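PDB 2B6C: 6-O-methylguanine DNA methyltransferase from Enterococcus faecalis, which is of uncharacterised function but, as a member of the AlkD-like DNA alkylation repair family, probably recognises or repairs alkylated DNA. Local coordinates for residues 94-97 and 98-102. Sequence-based numbering, arbitrary orientation.
With SO4 (sulfate ion), chain I.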
# COMPACT_ATOMS: atom_id res chain seq x y z
N PHE B 94 -8.24 -14.73 -11.59
CA PHE B 94 -8.18 -13.54 -12.47
C PHE B 94 -7.64 -13.82 -13.89
O PHE B 94 -7.86 -13.03 -14.80
CB PHE B 94 -7.35 -12.41 -11.87
CG PHE B 94 -8.06 -11.57 -10.83
CD1 PHE B 94 -9.04 -10.65 -11.20
CD2 PHE B 94 -7.71 -11.67 -9.48
CE1 PHE B 94 -9.66 -9.84 -10.24
CE2 PHE B 94 -8.33 -10.88 -8.51
CZ PHE B 94 -9.31 -9.95 -8.90
N LYS B 95 -6.93 -14.93 -14.09
CA LYS B 95 -6.41 -15.27 -15.42
C LYS B 95 -7.55 -15.40 -16.44
O LYS B 95 -7.36 -15.11 -17.62
CB LYS B 95 -5.50 -16.53 -15.40
CG LYS B 95 -5.30 -17.14 -16.82
CD LYS B 95 -4.14 -18.10 -16.96
CE LYS B 95 -4.10 -18.70 -18.38
NZ LYS B 95 -5.35 -19.50 -18.64
N ALA B 96 -8.75 -15.80 -15.98
CA ALA B 96 -9.92 -15.87 -16.84
C ALA B 96 -10.24 -14.55 -17.57
O ALA B 96 -10.87 -14.58 -18.62
CB ALA B 96 -11.19 -16.40 -16.06
N TYR B 97 -9.82 -13.42 -17.01
CA TYR B 97 -10.09 -12.12 -17.62
C TYR B 97 -9.13 -11.74 -18.75
O TYR B 97 -9.48 -10.93 -19.61
CB TYR B 97 -10.03 -10.99 -16.60
CG TYR B 97 -11.19 -10.90 -15.64
CD1 TYR B 97 -12.43 -10.42 -16.06
CD2 TYR B 97 -11.04 -11.27 -14.30
CE1 TYR B 97 -13.51 -10.32 -15.16
CE2 TYR B 97 -12.10 -11.18 -13.39
CZ TYR B 97 -13.34 -10.71 -13.83
OH TYR B 97 -14.40 -10.61 -12.92
N VAL B 98 -7.93 -12.30 -18.76
CA VAL B 98 -6.90 -11.85 -19.70
C VAL B 98 -7.33 -11.95 -21.20
O VAL B 98 -7.24 -10.97 -21.92
CB VAL B 98 -5.52 -12.52 -19.40
CG1 VAL B 98 -4.52 -12.22 -20.52
CG2 VAL B 98 -4.99 -12.05 -18.03
N PRO B 99 -7.88 -13.11 -21.64
CA PRO B 99 -8.43 -13.23 -22.98
C PRO B 99 -9.79 -12.52 -23.23
O PRO B 99 -10.17 -12.35 -24.40
CB PRO B 99 -8.63 -14.76 -23.17
CG PRO B 99 -8.31 -15.41 -21.92
CD PRO B 99 -7.98 -14.37 -20.87
N GLN B 100 -10.51 -12.12 -22.17
CA GLN B 100 -11.78 -11.39 -22.33
C GLN B 100 -11.60 -9.91 -22.68
O GLN B 100 -10.84 -9.19 -21.99
CB GLN B 100 -12.68 -11.49 -21.11
CG GLN B 100 -13.01 -12.87 -20.59
CD GLN B 100 -13.89 -12.75 -19.32
OE1 GLN B 100 -14.87 -12.00 -19.31
NE2 GLN B 100 -13.53 -13.46 -18.27
N LYS B 101 -12.30 -9.46 -23.73
CA LYS B 101 -12.23 -8.09 -24.23
C LYS B 101 -10.74 -7.68 -24.41
O LYS B 101 -10.32 -6.61 -24.00
CB LYS B 101 -12.97 -7.12 -23.29
CG LYS B 101 -14.33 -7.61 -22.82
CD LYS B 101 -15.08 -6.50 -22.11
CE LYS B 101 -16.58 -6.73 -22.01
NZ LYS B 101 -17.22 -5.44 -21.64
N ALA B 102 -9.96 -8.57 -25.01
CA ALA B 102 -8.52 -8.47 -25.03
C ALA B 102 -7.98 -7.63 -26.16
O ALA B 102 -8.36 -7.83 -27.35
CB ALA B 102 -7.89 -9.87 -25.09
S SO4 I . -5.26 -20.74 -22.62
O1 SO4 I . -6.71 -20.90 -22.45
O2 SO4 I . -4.64 -22.02 -23.02
O3 SO4 I . -4.68 -20.41 -21.31
O4 SO4 I . -5.00 -19.69 -23.62
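Q100 turns its side-chain amide back onto the A96 carbonyl: NE2 donates to A96 O at 2.9 Å with an N-H...O angle of 158°. The acceptor lies close to the amide plane of Q100, yet NE2 sits above the carbonyl plane of A96 rather than on a lone pair. With CG beside its own backbone N (chi1 -54°) and the chain extended beyond it, the amide reaches back past Y97. There Q100 NE2 lies 3.9 Å from Y97 CD1, approaching the ring obliquely. Backbone bonds from residue i+3 to i, those of 3-10 turns, accompany it: Y97 N to F94 O, V98 N to K95 O at 3.1 Å, and Q100 N to Y97 O at 3.0 Å, the last bent to 130°. P99, lacking an N-H, interrupts the series; its CD packs against K95 O at 3.4 Å. K95, bent at its last torsion, donates from NZ to O3 of a sulfate (2.9 Å), probably from the crystallisation liquor and also held by backbone N of E136 and N137 and by N140 ND2. Farther out, Q65 bonds Q100 OE1 and E61 bonds Y97 OH, fixing both polar ends against helix 53-65. The W110 and Y97 rings meet with nearly parallel planes. The 3-10 segment 95-97 and following loop connect helix 88-94 to helix 104-120 in this all-helical, AlkD-like chain; V98 touches W110 and F114 of the latter and F132 of helix 125-132.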